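Local coordinates for hypothetical membrane protein (PDB 6JSA) that binds heme through the C-terminal domain of HtaA and probably passes it along the heme-uptake machinery of Corynebacteria, at residues K15-N20 with D148-G153; N20-S25 with G74-Q79; G116-S121 with D157-S162. All blocks are in the same frame, centred on the assembly; numbering follows the deposited sequence. Where two conformers were deposited one is given.

How the contacts relate
Contacts 1 and 2 both build the heme pocket, and contact 3 lies in the β-sheet body behind it. The first two share N20 and helix 16-23; their centres are about 12 Å apart, and they meet where F18 CZ packs against M78 SD at 4.2 Å. Contact 1 holds one propionate and covers one porphyrin face, while contact 2 supplies the iron ligand from the opposite face. Contact 3 is centred about 16 Å from contact 1, joined to it by a probable hydrogen bond from A16 N to D157 OD1 of 2.8 Å, at the helix start. Contacts 2 and 3 do not touch: their centres are about 24 Å apart and nearest atoms about 9 Å.

Contact 1: K15-N20 with D148-G153; sequences KASFQN and DFYTPG. With HEM (protoporphyrin IX containing Fe), chain B.
Two hydroxyls from distant parts of the chain, S17 OG on helix 16-23 and Y150 OH in loop 148-153, donate to a single propionate oxygen of the heme, although no hydrogen bond links the two segments directly. Y150 OH lies 2.5 Å from HEM O2D, which sits in the plane of the tyrosine ring at its edge; S17 OG reaches the same O2D at 2.6 Å. Behind the serine stands K15 at the helix N-cap position. Its chain is extended as far as CE and then bends (chi4 -40°), which turns NZ to S17 OG at 2.8 Å.

Carbon atoms of K15 and F18 pack round the phenol. K15 CD approaches the ring obliquely, 3.4 Å from Y150 CZ, and F18 CB comes in near the ring plane, 3.3 Å from Y150 OH, with the two aromatic side chains crossing at about a right angle. The heme methyl CMD lies over one ring face, 3.3 Å above its plane and displaced toward the rim. F146 adds edge-to-face contacts to both F18 and Y150. Next to Y150, F149 lays its ring flat on the porphyrin, with HEM ND 3.4 Å above the ring centre.

With lysine donating to serine, and serine and tyrosine donating to O2D, these donors would be expected to stabilise an ionised propionate and help fix the heme's orientation.

Contact 2: N20-S25 with G74-Q79; sequences NYIRGS and GILDMQ. With HEM (protoporphyrin IX containing Fe), chain B.
Y21 and L76 meet on one face of the heme, with Y21 CE2 3.8 Å from L76 CD1, and each also touches the porphyrin. Y21 is the axial ligand: its OH lies 2.1 Å from the iron. The side chain leaves helix 16-23 with CG turned away from the backbone N (chi1 161°), carrying the ring out over the heme. There the phenol leans across the macrocycle, HEM C4D lying 3.5 Å above its plane and offset toward the rim. The angle at OH, from CZ to iron, is about 116°, so the iron lies well off the line of the CZ-OH bond.

L76 opens strand 76-88 and has CG opposite its backbone N (chi1 -167°). This points its branched end at the helix and at the heme: CD1 is 3.6 Å from HEM C3C. I22 enters from the next helical position, its side chain crossing that of L76 obliquely. Its CD1 sits over the fork of the leucine, 3.7 Å from L76 CD1 and 3.8 Å from L76 CD2, while F69 of strand 66-71 packs on both residues. A classic β bulge places I75 and L76 together opposite G71, and I75 CG2 comes within 3.9 Å of HEM CAB.

Y21 OH is also hydrogen-bonded to H72 NE2. Tyrosine ligation paired with a histidine, as in some heme-uptake proteins such as HasA, is consistent with a tyrosinate-like ligand whose grip on iron the imidazole could tune, probably useful in a protein thought to hand heme on.

Contact 3: G116-S121 with D157-S162; sequences GTLNFS and DPISFS
L118 and F120 meet I159 and F161 in the interior of the all-antiparallel β fold of the HtaA domain, where strands 113-125 and 159-165 both pair antiparallel with 129-138, although the two segments splay apart strongly here. Being second neighbours, they exchange no backbone hydrogen bonds, and their closest CA atoms, those of L118 and I159, are 8.6 Å apart. The backbone bonding goes to other partners: T117 and N119 to S137 and S135 of strand 129-138, L118 and F120 to G92 and N90.

Aliphatic packing forms one half of the contact. L118 and I159 cross obliquely, with L118 CD2 3.9 Å from I159 CG2; I85 of strand 76-88 and L94 of strand 91-101 pack on both.

The aromatic half lies two residues further along each strand. F120 and F161 cross at about a right angle, and I85 and F87 touch F161 and F120 respectively. F161 takes a chi1 of 80°, which sets CG between its backbone N and carbonyl carbon and swings the ring over toward the neighbouring phenyl. The junction is made by single ring atoms: F120 CE2 lies at the edge of the F161 ring, in its plane, 3.9 Å from F161 CE1.

Contact 1: K15-N20 with D148-G153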
loop_
_atom_site.group_PDB
_atom_site.type_symbol
_atom_site.label_atom_id
_atom_site.label_comp_id
_atom_site.label_asym_id
_atom_site.label_seq_id
_atom_site.Cartn_x
_atom_site.Cartn_y
_atom_site.Cartn_z
ATOM N N LYS A 15 -1.182 -6.087 5.897
ATOM C CA LYS A 15 -0.978 -7.511 6.153
ATOM C C LYS A 15 -2.011 -7.939 7.182
ATOM O O LYS A 15 -2.132 -7.299 8.231
ATOM C CB LYS A 15 0.436 -7.796 6.674
ATOM C CG LYS A 15 0.807 -9.278 6.679
ATOM C CD LYS A 15 2.244 -9.462 7.130
ATOM C CE LYS A 15 2.767 -10.898 7.006
ATOM N NZ LYS A 15 1.821 -11.975 7.379
ATOM N N ALA A 16 -2.761 -9.007 6.885
ATOM C CA ALA A 16 -3.836 -9.403 7.795
ATOM C C ALA A 16 -3.303 -9.696 9.192
ATOM O O ALA A 16 -3.895 -9.274 10.197
ATOM C CB ALA A 16 -4.590 -10.610 7.249
ATOM N N SER A 17 -2.178 -10.412 9.283
ATOM C CA SER A 17 -1.643 -10.734 10.600
ATOM C C SER A 17 -1.181 -9.481 11.335
ATOM O O SER A 17 -1.218 -9.439 12.569
ATOM C CB SER A 17 -0.533 -11.784 10.490
ATOM O OG SER A 17 0.587 -11.286 9.787
ATOM N N PHE A 18 -0.738 -8.454 10.602
ATOM C CA PHE A 18 -0.399 -7.184 11.239
ATOM C C PHE A 18 -1.635 -6.499 11.812
ATOM O O PHE A 18 -1.598 -5.992 12.937
ATOM C CB PHE A 18 0.325 -6.261 10.257
ATOM C CG PHE A 18 0.839 -4.996 10.884
ATOM C CD1 PHE A 18 1.835 -5.056 11.849
ATOM C CD2 PHE A 18 0.339 -3.759 10.513
ATOM C CE1 PHE A 18 2.334 -3.907 12.433
ATOM C CE2 PHE A 18 0.830 -2.595 11.091
ATOM C CZ PHE A 18 1.832 -2.671 12.058
ATOM N N GLN A 19 -2.742 -6.483 11.062
ATOM C CA GLN A 19 -3.988 -5.939 11.605
ATOM C C GLN A 19 -4.370 -6.647 12.895
ATOM O O GLN A 19 -4.747 -6.007 13.883
ATOM C CB GLN A 19 -5.130 -6.124 10.615
ATOM C CG GLN A 19 -5.103 -5.243 9.394
ATOM C CD GLN A 19 -6.264 -5.568 8.475
ATOM O OE1 GLN A 19 -7.325 -5.996 8.928
ATOM N NE2 GLN A 19 -6.063 -5.388 7.181
ATOM N N ASN A 20 -4.311 -7.977 12.887
ATOM C CA ASN A 20 -4.760 -8.734 14.046
ATOM C C ASN A 20 -3.821 -8.541 15.221
ATOM O O ASN A 20 -4.269 -8.534 16.371
ATOM C CB ASN A 20 -4.913 -10.209 13.672
ATOM C CG ASN A 20 -5.972 -10.424 12.605
ATOM O OD1 ASN A 20 -6.864 -9.587 12.428
ATOM N ND2 ASN A 20 -5.891 -11.543 11.896
ATOM N N ASP A 148 11.900 -4.399 11.767
ATOM C CA ASP A 148 12.606 -5.647 11.501
ATOM C C ASP A 148 11.851 -6.881 11.984
ATOM O O ASP A 148 12.441 -7.964 12.080
ATOM C CB ASP A 148 14.045 -5.641 12.040
ATOM C CG ASP A 148 14.857 -4.460 11.530
ATOM O OD1 ASP A 148 14.795 -4.149 10.320
ATOM O OD2 ASP A 148 15.565 -3.845 12.353
ATOM N N PHE A 149 10.548 -6.761 12.281
ATOM C CA PHE A 149 9.773 -7.953 12.610
ATOM C C PHE A 149 9.463 -8.802 11.383
ATOM O O PHE A 149 9.213 -10.004 11.528
ATOM C CB PHE A 149 8.488 -7.596 13.363
ATOM C CG PHE A 149 8.700 -7.308 14.826
ATOM C CD1 PHE A 149 8.973 -6.024 15.267
ATOM C CD2 PHE A 149 8.629 -8.334 15.758
ATOM C CE1 PHE A 149 9.156 -5.764 16.620
ATOM C CE2 PHE A 149 8.820 -8.085 17.114
ATOM C CZ PHE A 149 9.085 -6.804 17.546
ATOM N N TYR A 150 9.461 -8.209 10.193
ATOM C CA TYR A 150 9.381 -8.942 8.939
ATOM C C TYR A 150 10.688 -8.721 8.199
ATOM O O TYR A 150 11.219 -7.608 8.191
ATOM C CB TYR A 150 8.269 -8.408 8.031
ATOM C CG TYR A 150 6.873 -8.362 8.605
ATOM C CD1 TYR A 150 6.333 -9.443 9.288
ATOM C CD2 TYR A 150 6.084 -7.229 8.441
ATOM C CE1 TYR A 150 5.047 -9.394 9.805
ATOM C CE2 TYR A 150 4.797 -7.175 8.945
ATOM C CZ TYR A 150 4.282 -8.255 9.626
ATOM O OH TYR A 150 3.005 -8.185 10.137
ATOM N N THR A 151 11.193 -9.768 7.554
ATOM C CA THR A 151 12.399 -9.674 6.748
ATOM C C THR A 151 12.067 -9.155 5.350
ATOM O O THR A 151 10.934 -9.291 4.873
ATOM C CB THR A 151 13.011 -11.061 6.593
ATOM O OG1 THR A 151 12.017 -11.943 6.061
ATOM C CG2 THR A 151 13.539 -11.595 7.929
ATOM N N PRO A 152 13.051 -8.580 4.658
ATOM C CA PRO A 152 12.838 -8.225 3.250
ATOM C C PRO A 152 12.424 -9.450 2.443
ATOM O O PRO A 152 12.983 -10.538 2.596
ATOM C CB PRO A 152 14.208 -7.700 2.808
ATOM C CG PRO A 152 14.861 -7.222 4.079
ATOM C CD PRO A 152 14.390 -8.185 5.142
ATOM N N GLY A 153 11.417 -9.271 1.592
ATOM C CA GLY A 153 10.879 -10.361 0.810
ATOM C C GLY A 153 9.681 -11.051 1.419
ATOM O O GLY A 153 9.043 -11.867 0.741
HETATM C CHA HEM B . 4.938 -8.818 16.652
HETATM C CHB HEM B . 6.337 -7.182 20.980
HETATM C CHC HEM B . 6.979 -2.772 19.094
HETATM C CHD HEM B . 5.957 -4.499 14.700
HETATM C C1A HEM B . 5.226 -8.750 17.994
HETATM C C2A HEM B . 5.068 -9.833 18.946
HETATM C C3A HEM B . 5.451 -9.391 20.147
HETATM C C4A HEM B . 5.884 -8.014 19.981
HETATM C CMA HEM B . 5.449 -10.179 21.481
HETATM C CAA HEM B . 4.486 -11.210 18.595
HETATM C CBA HEM B . 2.969 -10.999 18.521
HETATM C CGA HEM B . 2.246 -12.249 18.092
HETATM O O1A HEM B . 2.878 -13.148 17.490
HETATM O O2A HEM B . 1.018 -12.339 18.336
HETATM C C1B HEM B . 6.576 -5.832 20.868
HETATM C C2B HEM B . 6.854 -4.916 21.955
HETATM C C3B HEM B . 7.040 -3.692 21.434
HETATM C C4B HEM B . 6.873 -3.809 19.997
HETATM C CMB HEM B . 6.922 -5.358 23.426
HETATM C CAB HEM B . 7.358 -2.343 22.118
HETATM C CBB HEM B . 7.409 -2.129 23.438
HETATM C C1C HEM B . 6.794 -2.854 17.731
HETATM C C2C HEM B . 7.024 -1.780 16.789
HETATM C C3C HEM B . 6.715 -2.237 15.573
HETATM C C4C HEM B . 6.317 -3.631 15.704
HETATM C CMC HEM B . 7.496 -0.356 17.153
HETATM C CAC HEM B . 6.811 -1.417 14.265
HETATM C CBC HEM B . 5.853 -1.504 13.327
HETATM C C1D HEM B . 5.618 -5.821 14.853
HETATM C C2D HEM B . 5.262 -6.715 13.778
HETATM C C3D HEM B . 4.980 -7.903 14.309
HETATM C C4D HEM B . 5.134 -7.802 15.744
HETATM C CMD HEM B . 5.235 -6.331 12.290
HETATM C CAD HEM B . 4.528 -9.167 13.545
HETATM C CBD HEM B . 2.993 -9.189 13.565
HETATM C CGD HEM B . 2.492 -10.347 12.741
HETATM O O1D HEM B . 2.405 -11.483 13.271
HETATM O O2D HEM B . 2.175 -10.134 11.544
HETATM N NA HEM B . 5.728 -7.648 18.656
HETATM N NB HEM B . 6.583 -5.120 19.686
HETATM N NC HEM B . 6.367 -3.976 17.035
HETATM N ND HEM B . 5.532 -6.512 16.049
HETATM FE FE HEM B . 5.760 -5.728 17.908
#

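Contact 2: N20-S25 with G74-Q79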
loop_
_atom_site.group_PDB
_atom_site.type_symbol
_atom_site.label_atom_id
_atom_site.label_comp_id
_atom_site.label_asym_id
_atom_site.label_seq_id
_atom_site.Cartn_x
_atom_site.Cartn_y
_atom_site.Cartn_z
ATOM N N ASN A 20 -4.311 -7.977 12.887
ATOM C CA ASN A 20 -4.760 -8.734 14.046
ATOM C C ASN A 20 -3.821 -8.541 15.221
ATOM O O ASN A 20 -4.269 -8.534 16.371
ATOM C CB ASN A 20 -4.913 -10.209 13.672
ATOM C CG ASN A 20 -5.972 -10.424 12.605
ATOM O OD1 ASN A 20 -6.864 -9.587 12.428
ATOM N ND2 ASN A 20 -5.891 -11.543 11.896
ATOM N N TYR A 21 -2.530 -8.361 14.944
ATOM C CA TYR A 21 -1.576 -8.016 15.989
ATOM C C TYR A 21 -1.878 -6.636 16.567
ATOM O O TYR A 21 -1.948 -6.462 17.791
ATOM C CB TYR A 21 -0.164 -8.081 15.409
ATOM C CG TYR A 21 0.874 -7.346 16.208
ATOM C CD1 TYR A 21 1.258 -7.796 17.466
ATOM C CD2 TYR A 21 1.480 -6.203 15.703
ATOM C CE1 TYR A 21 2.215 -7.124 18.189
ATOM C CE2 TYR A 21 2.441 -5.528 16.415
ATOM C CZ TYR A 21 2.796 -5.992 17.660
ATOM O OH TYR A 21 3.730 -5.316 18.377
ATOM N N ILE A 22 -2.070 -5.640 15.698
ATOM C CA ILE A 22 -2.325 -4.279 16.170
ATOM C C ILE A 22 -3.543 -4.243 17.087
ATOM O O ILE A 22 -3.527 -3.603 18.144
ATOM C CB ILE A 22 -2.489 -3.317 14.980
ATOM C CG1 ILE A 22 -1.140 -3.080 14.296
ATOM C CG2 ILE A 22 -3.145 -2.017 15.428
ATOM C CD1 ILE A 22 -0.146 -2.282 15.119
ATOM N N ARG A 23 -4.618 -4.924 16.694
ATOM C CA ARG A 23 -5.865 -4.898 17.449
ATOM C C ARG A 23 -5.912 -5.938 18.559
ATOM O O ARG A 23 -6.871 -5.945 19.336
ATOM C CB ARG A 23 -7.059 -5.075 16.500
ATOM C CG ARG A 23 -7.148 -3.958 15.464
ATOM C CD ARG A 23 -8.519 -3.843 14.827
ATOM N NE ARG A 23 -8.783 -4.887 13.841
ATOM C CZ ARG A 23 -9.856 -4.900 13.055
ATOM N NH1 ARG A 23 -10.756 -3.920 13.134
ATOM N NH2 ARG A 23 -10.028 -5.882 12.182
ATOM N N GLY A 24 -4.884 -6.781 18.670
ATOM C CA GLY A 24 -4.867 -7.866 19.624
ATOM C C GLY A 24 -4.366 -7.448 20.995
ATOM O O GLY A 24 -4.115 -6.275 21.279
ATOM N N SER A 25 -4.190 -8.452 21.850
ATOM C CA SER A 25 -3.936 -8.245 23.270
ATOM C C SER A 25 -2.464 -8.050 23.606
ATOM O O SER A 25 -2.135 -7.880 24.786
ATOM C CB SER A 25 -4.516 -9.403 24.091
ATOM O OG SER A 25 -4.022 -10.648 23.629
ATOM N N GLY A 74 1.936 3.852 22.394
ATOM C CA GLY A 74 2.514 4.852 21.525
ATOM C C GLY A 74 3.916 4.548 21.044
ATOM O O GLY A 74 4.435 5.288 20.197
ATOM N N ILE A 75 4.555 3.497 21.565
ATOM C CA ILE A 75 5.868 3.114 21.055
ATOM C C ILE A 75 5.772 2.732 19.585
ATOM O O ILE A 75 6.598 3.146 18.763
ATOM C CB ILE A 75 6.473 1.984 21.904
ATOM C CG1 ILE A 75 6.862 2.501 23.292
ATOM C CG2 ILE A 75 7.688 1.396 21.199
ATOM C CD1 ILE A 75 8.050 3.419 23.280
ATOM N N LEU A 76 4.771 1.925 19.237
ATOM C CA LEU A 76 4.471 1.627 17.845
ATOM C C LEU A 76 3.662 2.786 17.274
ATOM O O LEU A 76 2.602 3.138 17.806
ATOM C CB LEU A 76 3.702 0.312 17.733
ATOM C CG LEU A 76 3.549 -0.320 16.344
ATOM C CD1 LEU A 76 3.236 -1.813 16.474
ATOM C CD2 LEU A 76 2.475 0.374 15.508
ATOM N N ASP A 77 4.172 3.368 16.191
ATOM C CA ASP A 77 3.572 4.550 15.581
ATOM C C ASP A 77 4.013 4.508 14.118
ATOM O O ASP A 77 5.150 4.867 13.800
ATOM C CB ASP A 77 4.075 5.795 16.298
ATOM C CG ASP A 77 3.412 7.076 15.820
ATOM O OD1 ASP A 77 2.894 7.120 14.682
ATOM O OD2 ASP A 77 3.430 8.053 16.596
ATOM N N MET A 78 3.118 4.043 13.248
ATOM C CA MET A 78 3.454 3.785 11.854
ATOM C C MET A 78 2.428 4.468 10.968
ATOM O O MET A 78 1.231 4.185 11.068
ATOM C CB MET A 78 3.489 2.284 11.562
ATOM C CG MET A 78 3.915 1.974 10.139
ATOM S SD MET A 78 3.955 0.198 9.842
ATOM C CE MET A 78 4.989 0.122 8.385
ATOM N N GLN A 79 2.899 5.353 10.100
ATOM C CA GLN A 79 2.041 6.069 9.172
ATOM C C GLN A 79 2.388 5.657 7.752
ATOM O O GLN A 79 3.564 5.652 7.370
ATOM C CB GLN A 79 2.234 7.577 9.326
ATOM C CG GLN A 79 1.928 8.100 10.718
ATOM C CD GLN A 79 2.199 9.579 10.831
ATOM O OE1 GLN A 79 1.664 10.378 10.061
ATOM N NE2 GLN A 79 3.044 9.953 11.781
HETATM C CHA HEM B . 4.938 -8.818 16.652
HETATM C CHB HEM B . 6.337 -7.182 20.980
HETATM C CHC HEM B . 6.979 -2.772 19.094
HETATM C CHD HEM B . 5.957 -4.499 14.700
HETATM C C1A HEM B . 5.226 -8.750 17.994
HETATM C C2A HEM B . 5.068 -9.833 18.946
HETATM C C3A HEM B . 5.451 -9.391 20.147
HETATM C C4A HEM B . 5.884 -8.014 19.981
HETATM C CMA HEM B . 5.449 -10.179 21.481
HETATM C CAA HEM B . 4.486 -11.210 18.595
HETATM C CBA HEM B . 2.969 -10.999 18.521
HETATM C CGA HEM B . 2.246 -12.249 18.092
HETATM O O1A HEM B . 2.878 -13.148 17.490
HETATM O O2A HEM B . 1.018 -12.339 18.336
HETATM C C1B HEM B . 6.576 -5.832 20.868
HETATM C C2B HEM B . 6.854 -4.916 21.955
HETATM C C3B HEM B . 7.040 -3.692 21.434
HETATM C C4B HEM B . 6.873 -3.809 19.997
HETATM C CMB HEM B . 6.922 -5.358 23.426
HETATM C CAB HEM B . 7.358 -2.343 22.118
HETATM C CBB HEM B . 7.409 -2.129 23.438
HETATM C C1C HEM B . 6.794 -2.854 17.731
HETATM C C2C HEM B . 7.024 -1.780 16.789
HETATM C C3C HEM B . 6.715 -2.237 15.573
HETATM C C4C HEM B . 6.317 -3.631 15.704
HETATM C CMC HEM B . 7.496 -0.356 17.153
HETATM C CAC HEM B . 6.811 -1.417 14.265
HETATM C CBC HEM B . 5.853 -1.504 13.327
HETATM C C1D HEM B . 5.618 -5.821 14.853
HETATM C C2D HEM B . 5.262 -6.715 13.778
HETATM C C3D HEM B . 4.980 -7.903 14.309
HETATM C C4D HEM B . 5.134 -7.802 15.744
HETATM C CMD HEM B . 5.235 -6.331 12.290
HETATM C CAD HEM B . 4.528 -9.167 13.545
HETATM C CBD HEM B . 2.993 -9.189 13.565
HETATM C CGD HEM B . 2.492 -10.347 12.741
HETATM O O1D HEM B . 2.405 -11.483 13.271
HETATM O O2D HEM B . 2.175 -10.134 11.544
HETATM N NA HEM B . 5.728 -7.648 18.656
HETATM N NB HEM B . 6.583 -5.120 19.686
HETATM N NC HEM B . 6.367 -3.976 17.035
HETATM N ND HEM B . 5.532 -6.512 16.049
HETATM FE FE HEM B . 5.760 -5.728 17.908
#

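Contact 3: G116-S121 with D157-S162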
loop_
_atom_site.group_PDB
_atom_site.type_symbol
_atom_site.label_atom_id
_atom_site.label_comp_id
_atom_site.label_asym_id
_atom_site.label_seq_id
_atom_site.Cartn_x
_atom_site.Cartn_y
_atom_site.Cartn_z
ATOM N N GLY A 116 6.981 -2.255 -1.328
ATOM C CA GLY A 116 7.051 -3.623 -1.797
ATOM C C GLY A 116 7.107 -3.700 -3.301
ATOM O O GLY A 116 6.700 -2.774 -4.011
ATOM N N THR A 117 7.641 -4.816 -3.782
ATOM C CA THR A 117 7.618 -5.089 -5.206
ATOM C C THR A 117 6.386 -5.914 -5.545
ATOM O O THR A 117 5.952 -6.782 -4.778
ATOM C CB THR A 117 8.892 -5.793 -5.662
ATOM O OG1 THR A 117 9.126 -6.919 -4.818
ATOM C CG2 THR A 117 10.081 -4.843 -5.575
ATOM N N LEU A 118 5.802 -5.607 -6.696
ATOM C CA LEU A 118 4.552 -6.213 -7.123
ATOM C C LEU A 118 4.795 -7.238 -8.217
ATOM O O LEU A 118 5.539 -6.989 -9.172
ATOM C CB LEU A 118 3.608 -5.151 -7.679
ATOM C CG LEU A 118 3.240 -4.043 -6.701
ATOM C CD1 LEU A 118 2.238 -3.094 -7.335
ATOM C CD2 LEU A 118 2.687 -4.624 -5.411
ATOM N N ASN A 119 4.127 -8.378 -8.089
ATOM C CA ASN A 119 4.075 -9.396 -9.131
ATOM C C ASN A 119 2.598 -9.631 -9.413
ATOM O O ASN A 119 1.880 -10.169 -8.561
ATOM C CB ASN A 119 4.761 -10.680 -8.664
ATOM C CG ASN A 119 4.699 -11.780 -9.702
ATOM O OD1 ASN A 119 4.518 -11.518 -10.888
ATOM N ND2 ASN A 119 4.849 -13.022 -9.258
ATOM N N PHE A 120 2.135 -9.187 -10.582
ATOM C CA PHE A 120 0.714 -9.248 -10.896
ATOM C C PHE A 120 0.314 -10.650 -11.315
ATOM O O PHE A 120 0.923 -11.236 -12.213
ATOM C CB PHE A 120 0.354 -8.239 -11.987
ATOM C CG PHE A 120 0.314 -6.829 -11.487
ATOM C CD1 PHE A 120 1.471 -6.059 -11.448
ATOM C CD2 PHE A 120 -0.869 -6.281 -11.010
ATOM C CE1 PHE A 120 1.453 -4.765 -10.949
ATOM C CE2 PHE A 120 -0.898 -4.978 -10.516
ATOM C CZ PHE A 120 0.268 -4.220 -10.489
ATOM N N SER A 121 -0.704 -11.193 -10.649
ATOM C CA SER A 121 -1.331 -12.427 -11.102
ATOM C C SER A 121 -2.366 -12.149 -12.185
ATOM O O SER A 121 -2.664 -13.029 -13.002
ATOM C CB SER A 121 -1.988 -13.131 -9.916
ATOM O OG SER A 121 -2.896 -12.265 -9.256
ATOM N N ASP A 157 -0.096 -8.565 2.464
ATOM C CA ASP A 157 -1.364 -8.816 1.801
ATOM C C ASP A 157 -1.226 -8.470 0.320
ATOM O O ASP A 157 -0.508 -7.533 -0.043
ATOM C CB ASP A 157 -2.447 -7.893 2.356
ATOM C CG ASP A 157 -3.091 -8.390 3.641
ATOM O OD1 ASP A 157 -2.828 -9.522 4.090
ATOM O OD2 ASP A 157 -3.887 -7.608 4.209
ATOM N N PRO A 158 -1.922 -9.184 -0.554
ATOM C CA PRO A 158 -1.955 -8.786 -1.966
ATOM C C PRO A 158 -2.760 -7.504 -2.128
ATOM O O PRO A 158 -3.610 -7.152 -1.303
ATOM C CB PRO A 158 -2.663 -9.964 -2.640
ATOM C CG PRO A 158 -3.581 -10.480 -1.575
ATOM C CD PRO A 158 -2.809 -10.331 -0.284
ATOM N N ILE A 159 -2.478 -6.783 -3.208
ATOM C CA ILE A 159 -3.176 -5.537 -3.511
ATOM C C ILE A 159 -3.954 -5.700 -4.810
ATOM O O ILE A 159 -3.486 -6.352 -5.750
ATOM C CB ILE A 159 -2.213 -4.328 -3.574
ATOM C CG1 ILE A 159 -2.993 -3.021 -3.749
ATOM C CG2 ILE A 159 -1.144 -4.503 -4.654
ATOM C CD1 ILE A 159 -2.190 -1.780 -3.393
ATOM N N SER A 160 -5.157 -5.127 -4.855
ATOM C CA SER A 160 -5.948 -5.106 -6.074
ATOM C C SER A 160 -6.393 -3.684 -6.365
ATOM O O SER A 160 -6.493 -2.843 -5.467
ATOM C CB SER A 160 -7.170 -6.025 -5.992
ATOM O OG SER A 160 -7.969 -5.702 -4.874
ATOM N N PHE A 161 -6.642 -3.419 -7.643
ATOM C CA PHE A 161 -7.124 -2.106 -8.043
ATOM C C PHE A 161 -8.003 -2.248 -9.273
ATOM O O PHE A 161 -7.901 -3.213 -10.037
ATOM C CB PHE A 161 -5.985 -1.112 -8.334
ATOM C CG PHE A 161 -5.364 -1.284 -9.694
ATOM C CD1 PHE A 161 -4.363 -2.224 -9.902
ATOM C CD2 PHE A 161 -5.779 -0.502 -10.765
ATOM C CE1 PHE A 161 -3.799 -2.391 -11.158
ATOM C CE2 PHE A 161 -5.220 -0.674 -12.027
ATOM C CZ PHE A 161 -4.226 -1.612 -12.222
ATOM N N SER A 162 -8.840 -1.243 -9.474
ATOM C CA SER A 162 -9.557 -1.087 -10.722
ATOM C C SER A 162 -9.646 0.397 -11.024
ATOM O O SER A 162 -9.696 1.226 -10.113
ATOM C CB SER A 162 -10.938 -1.737 -10.657
ATOM O OG SER A 162 -11.738 -1.143 -9.663
#